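Local coordinates for pseudoazurin (Blue copper protein) (Sinorhizobium meliloti, PDB 3TU6), which binds one copper ion as a blue copper protein of the cupredoxin family and probably carries electrons in the periplasm, at residues A[67-79]-A[89-103]. Sequence-based numbering, arbitrary orientation.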
loop_
_atom_site.group_PDB
_atom_site.type_symbol
_atom_site.label_atom_id
_atom_site.label_comp_id
_atom_site.label_asym_id
_atom_site.label_seq_id
_atom_site.Cartn_x
_atom_site.Cartn_y
_atom_site.Cartn_z
ATOM N N THR A 67 9.112 0.998 -9.087
ATOM C CA THR A 67 7.960 0.477 -9.814
ATOM C C THR A 67 7.821 -1.006 -9.499
ATOM O O THR A 67 8.764 -1.774 -9.695
ATOM C CB THR A 67 8.112 0.672 -11.333
ATOM O OG1 THR A 67 8.138 2.072 -11.635
ATOM C CG2 THR A 67 6.955 0.019 -12.082
ATOM N N VAL A 68 6.648 -1.398 -9.008
ATOM C CA VAL A 68 6.383 -2.787 -8.636
ATOM C C VAL A 68 5.475 -3.470 -9.656
ATOM O O VAL A 68 4.588 -2.839 -10.235
ATOM C CB VAL A 68 5.748 -2.888 -7.227
ATOM C CG1 VAL A 68 6.638 -2.205 -6.197
ATOM C CG2 VAL A 68 4.353 -2.284 -7.209
ATOM N N THR A 69 5.715 -4.762 -9.872
ATOM C CA THR A 69 4.894 -5.586 -10.753
ATOM C C THR A 69 3.830 -6.300 -9.927
ATOM O O THR A 69 4.081 -6.681 -8.784
ATOM C CB THR A 69 5.748 -6.641 -11.484
ATOM O OG1 THR A 69 6.433 -7.456 -10.524
ATOM C CG2 THR A 69 6.768 -5.968 -12.392
ATOM N N LEU A 70 2.649 -6.485 -10.513
ATOM C CA LEU A 70 1.506 -7.055 -9.803
ATOM C C LEU A 70 0.872 -8.189 -10.609
ATOM O O LEU A 70 -0.242 -8.057 -11.116
ATOM C CB LEU A 70 0.474 -5.961 -9.521
ATOM C CG LEU A 70 0.955 -4.775 -8.681
ATOM C CD1 LEU A 70 -0.047 -3.631 -8.753
ATOM C CD2 LEU A 70 1.197 -5.198 -7.239
ATOM N N SER A 71 1.590 -9.303 -10.713
ATOM C CA SER A 71 1.155 -10.435 -11.530
ATOM C C SER A 71 0.021 -11.225 -10.880
ATOM O O SER A 71 -0.996 -11.492 -11.520
ATOM C CB SER A 71 2.332 -11.370 -11.828
ATOM O OG SER A 71 3.266 -10.751 -12.696
ATOM N N LYS A 72 0.201 -11.600 -9.615
ATOM C CA LYS A 72 -0.786 -12.420 -8.912
ATOM C C LYS A 72 -1.902 -11.555 -8.324
ATOM O O LYS A 72 -1.630 -10.486 -7.777
ATOM C CB LYS A 72 -0.118 -13.237 -7.802
ATOM C CG LYS A 72 0.957 -14.191 -8.306
ATOM C CD LYS A 72 1.247 -15.304 -7.305
ATOM C CE LYS A 72 0.236 -16.442 -7.407
ATOM N NZ LYS A 72 0.386 -17.221 -8.669
ATOM N N PRO A 73 -3.162 -12.014 -8.437
ATOM C CA PRO A 73 -4.282 -11.250 -7.891
ATOM C C PRO A 73 -4.367 -11.335 -6.367
ATOM O O PRO A 73 -3.937 -12.327 -5.777
ATOM C CB PRO A 73 -5.503 -11.909 -8.538
ATOM C CG PRO A 73 -5.083 -13.303 -8.788
ATOM C CD PRO A 73 -3.616 -13.252 -9.098
ATOM N N GLY A 74 -4.921 -10.294 -5.751
ATOM C CA GLY A 74 -5.064 -10.228 -4.298
ATOM C C GLY A 74 -4.783 -8.841 -3.753
ATOM O O GLY A 74 -4.579 -7.892 -4.514
ATOM N N VAL A 75 -4.777 -8.731 -2.429
ATOM C CA VAL A 75 -4.484 -7.477 -1.748
ATOM C C VAL A 75 -3.018 -7.441 -1.325
ATOM O O VAL A 75 -2.517 -8.387 -0.713
ATOM C CB VAL A 75 -5.366 -7.294 -0.498
ATOM C CG1 VAL A 75 -5.094 -5.943 0.153
ATOM C CG2 VAL A 75 -6.836 -7.431 -0.862
ATOM N N TYR A 76 -2.343 -6.346 -1.665
ATOM C CA TYR A 76 -0.956 -6.119 -1.285
ATOM C C TYR A 76 -0.909 -4.999 -0.247
ATOM O O TYR A 76 -1.243 -3.855 -0.556
ATOM C CB TYR A 76 -0.129 -5.719 -2.510
ATOM C CG TYR A 76 0.042 -6.810 -3.547
ATOM C CD1 TYR A 76 -1.022 -7.209 -4.355
ATOM C CD2 TYR A 76 1.275 -7.429 -3.735
ATOM C CE1 TYR A 76 -0.864 -8.206 -5.311
ATOM C CE2 TYR A 76 1.440 -8.426 -4.687
ATOM C CZ TYR A 76 0.371 -8.808 -5.472
ATOM O OH TYR A 76 0.540 -9.796 -6.414
ATOM N N MET A 77 -0.510 -5.334 0.980
ATOM C CA MET A 77 -0.368 -4.346 2.051
ATOM C C MET A 77 1.094 -3.936 2.185
ATOM O O MET A 77 1.958 -4.776 2.444
ATOM C CB MET A 77 -0.865 -4.912 3.382
ATOM C CG MET A 77 -2.323 -5.359 3.374
ATOM S SD MET A 77 -3.504 -4.037 3.042
ATOM C CE MET A 77 -3.270 -2.986 4.477
ATOM N N TYR A 78 1.361 -2.643 2.006
ATOM C CA TYR A 78 2.721 -2.107 2.051
ATOM C C TYR A 78 2.805 -0.933 3.027
ATOM O O TYR A 78 1.780 -0.390 3.448
ATOM C CB TYR A 78 3.172 -1.686 0.649
ATOM C CG TYR A 78 2.420 -0.507 0.071
ATOM C CD1 TYR A 78 2.846 0.796 0.309
ATOM C CD2 TYR A 78 1.286 -0.693 -0.717
ATOM C CE1 TYR A 78 2.163 1.880 -0.208
ATOM C CE2 TYR A 78 0.598 0.391 -1.251
ATOM C CZ TYR A 78 1.043 1.675 -0.993
ATOM O OH TYR A 78 0.376 2.758 -1.512
ATOM N N GLN A 79 4.028 -0.541 3.373
ATOM C CA GLN A 79 4.249 0.470 4.405
ATOM C C GLN A 79 5.421 1.392 4.096
ATOM O O GLN A 79 6.249 1.097 3.233
ATOM C CB GLN A 79 4.508 -0.215 5.750
ATOM C CG GLN A 79 5.806 -1.026 5.801
ATOM C CD GLN A 79 6.069 -1.633 7.167
ATOM O OE1 GLN A 79 5.167 -2.173 7.807
ATOM N NE2 GLN A 79 7.316 -1.553 7.615
ATOM N N ILE A 89 0.555 3.575 5.831
ATOM C CA ILE A 89 0.448 2.347 5.046
ATOM C C ILE A 89 -0.494 2.570 3.866
ATOM O O ILE A 89 -1.287 3.517 3.858
ATOM C CB ILE A 89 -0.044 1.147 5.893
ATOM C CG1 ILE A 89 -1.409 1.433 6.528
ATOM C CG2 ILE A 89 0.971 0.809 6.975
ATOM C CD1 ILE A 89 -2.068 0.198 7.120
ATOM N N GLY A 90 -0.391 1.695 2.873
ATOM C CA GLY A 90 -1.273 1.730 1.711
ATOM C C GLY A 90 -1.594 0.334 1.225
ATOM O O GLY A 90 -1.010 -0.647 1.692
ATOM N N ALA A 91 -2.524 0.249 0.280
ATOM C CA ALA A 91 -2.944 -1.029 -0.277
ATOM C C ALA A 91 -2.979 -0.983 -1.800
ATOM O O ALA A 91 -3.280 0.055 -2.393
ATOM C CB ALA A 91 -4.311 -1.411 0.265
ATOM N N ILE A 92 -2.650 -2.112 -2.419
ATOM C CA ILE A 92 -2.858 -2.307 -3.848
ATOM C C ILE A 92 -3.711 -3.555 -4.013
ATOM O O ILE A 92 -3.287 -4.651 -3.646
ATOM C CB ILE A 92 -1.535 -2.496 -4.621
ATOM C CG1 ILE A 92 -0.570 -1.344 -4.338
ATOM C CG2 ILE A 92 -1.811 -2.603 -6.116
ATOM C CD1 ILE A 92 0.755 -1.469 -5.064
ATOM N N VAL A 93 -4.918 -3.380 -4.544
ATOM C CA VAL A 93 -5.820 -4.497 -4.805
ATOM C C VAL A 93 -5.708 -4.879 -6.278
ATOM O O VAL A 93 -5.971 -4.058 -7.161
ATOM C CB VAL A 93 -7.278 -4.138 -4.462
ATOM C CG1 VAL A 93 -8.182 -5.349 -4.632
ATOM C CG2 VAL A 93 -7.370 -3.596 -3.037
ATOM N N VAL A 94 -5.303 -6.123 -6.530
ATOM C CA VAL A 94 -5.097 -6.626 -7.884
ATOM C C VAL A 94 -6.176 -7.656 -8.202
ATOM O O VAL A 94 -6.229 -8.715 -7.577
ATOM C CB VAL A 94 -3.707 -7.275 -8.031
ATOM C CG1 VAL A 94 -3.450 -7.665 -9.479
ATOM C CG2 VAL A 94 -2.625 -6.330 -7.530
ATOM N N GLY A 95 -7.036 -7.340 -9.167
ATOM C CA GLY A 95 -8.175 -8.196 -9.486
ATOM C C GLY A 95 -9.134 -8.261 -8.310
ATOM O O GLY A 95 -9.509 -7.226 -7.757
ATOM N N GLU A 96 -9.514 -9.476 -7.921
ATOM C CA GLU A 96 -10.384 -9.685 -6.762
ATOM C C GLU A 96 -9.555 -9.899 -5.495
ATOM O O GLU A 96 -8.545 -10.607 -5.530
ATOM C CB GLU A 96 -11.296 -10.891 -6.986
ATOM C CG GLU A 96 -12.280 -10.718 -8.135
ATOM C CD GLU A 96 -13.247 -11.883 -8.266
ATOM O OE1 GLU A 96 -13.104 -12.874 -7.517
ATOM O OE2 GLU A 96 -14.152 -11.806 -9.122
ATOM N N PRO A 97 -9.982 -9.299 -4.369
ATOM C CA PRO A 97 -9.265 -9.463 -3.107
ATOM C C PRO A 97 -9.542 -10.826 -2.466
ATOM O O PRO A 97 -10.380 -10.939 -1.568
ATOM C CB PRO A 97 -9.811 -8.316 -2.252
ATOM C CG PRO A 97 -11.202 -8.132 -2.738
ATOM C CD PRO A 97 -11.174 -8.443 -4.212
ATOM N N ALA A 98 -8.836 -11.851 -2.939
ATOM C CA ALA A 98 -9.019 -13.219 -2.453
ATOM C C ALA A 98 -8.405 -13.433 -1.067
ATOM O O ALA A 98 -8.955 -14.171 -0.249
ATOM C CB ALA A 98 -8.433 -14.212 -3.446
ATOM N N ASN A 99 -7.269 -12.783 -0.811
ATOM C CA ASN A 99 -6.546 -12.931 0.458
ATOM C C ASN A 99 -6.853 -11.814 1.467
ATOM O O ASN A 99 -6.011 -11.472 2.299
ATOM C CB ASN A 99 -5.035 -12.998 0.196
ATOM C CG ASN A 99 -4.471 -11.693 -0.348
ATOM O OD1 ASN A 99 -5.159 -10.954 -1.052
ATOM N ND2 ASN A 99 -3.219 -11.404 -0.022
ATOM N N LEU A 100 -8.065 -11.264 1.401
ATOM C CA LEU A 100 -8.458 -10.146 2.258
ATOM C C LEU A 100 -8.506 -10.549 3.733
ATOM O O LEU A 100 -8.122 -9.770 4.606
ATOM C CB LEU A 100 -9.818 -9.590 1.810
ATOM C CG LEU A 100 -10.350 -8.303 2.457
ATOM C CD1 LEU A 100 -10.981 -8.585 3.814
ATOM C CD2 LEU A 100 -9.257 -7.247 2.581
ATOM N N GLU A 101 -8.980 -11.763 4.001
ATOM C CA GLU A 101 -9.045 -12.290 5.363
ATOM C C GLU A 101 -7.645 -12.466 5.958
ATOM O O GLU A 101 -7.424 -12.171 7.133
ATOM C CB GLU A 101 -9.796 -13.626 5.381
ATOM C CG GLU A 101 -10.122 -14.154 6.778
ATOM C CD GLU A 101 -10.839 -15.497 6.761
ATOM O OE1 GLU A 101 -11.165 -15.999 5.664
ATOM O OE2 GLU A 101 -11.077 -16.052 7.854
ATOM N N ALA A 102 -6.710 -12.943 5.139
ATOM C CA ALA A 102 -5.336 -13.180 5.582
ATOM C C ALA A 102 -4.606 -11.879 5.919
ATOM O O ALA A 102 -3.914 -11.801 6.935
ATOM C CB ALA A 102 -4.566 -13.958 4.523
ATOM N N VAL A 103 -4.764 -10.867 5.068
ATOM C CA VAL A 103 -4.088 -9.577 5.269
ATOM C C VAL A 103 -4.644 -8.787 6.460
ATOM O O VAL A 103 -3.958 -7.924 7.003
ATOM C CB VAL A 103 -4.131 -8.690 4.002
ATOM C CG1 VAL A 103 -3.421 -9.385 2.845
ATOM C CG2 VAL A 103 -5.564 -8.332 3.630
HETATM O O HOH W 1 -2.052 2.574 -2.701
#
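Tyr76 and Ile92 form one of the hydrogen-bonded pairs of an antiparallel hairpin in the cupredoxin barrel; strands 74-79 and 89-94 run at 161°, and the loop joining them carries the copper ligands Cys80, His83 and Met88. On the face bearing Tyr76, Ile92 and Val94 the packing is tight: Val68 and Leu70 meet Ile92, and Leu70 also meets Val94. Leu70 crosses Ile92 at about a right angle, CD1 against CG2 at a close 3.3 Å, and branched aliphatic groups suit this buried layer. Val94 brings CG2 to 3.4 Å from CE1 of Tyr76, while Leu70 CD2 lies over one face of that ring. The Tyr76 hydroxyl donates to Lys72 O (2.7 Å), a tyrosine corner tying the turn before the strand to its ring.

The face bearing Val75 and Met77 is tight too: Pro97 CB presses on Val75 CG2 at 3.4 Å, and Val103 packs on Met77 CG. The loose side is the outer border, where Lys72 and Glu96 are exposed, their CB bonds directed away from the partner segment. Val75 turns its N-H and C=O away from strand 89-94, and the Asn99 amide takes both: OD1 accepts from Val75 N (2.6 Å) on a lone pair, and ND2 gives to Val75 O (3.2 Å). With an alanine in place of Asn99, Val75 N and O would probably both lose these mates. Gly74 suits its place because its backbone angles would press a CB on the carbonyl before it, and Asn99 OD1 would block it as well.

At the other end Tyr78, with chi1 at 67°, folds its ring over Gly90, whose CA makes a CH-pi contact 3.9 Å from the centroid; a side chain there would strike the hydroxyl. A water links Tyr78 OH (2.7 Å) to Ala91 O.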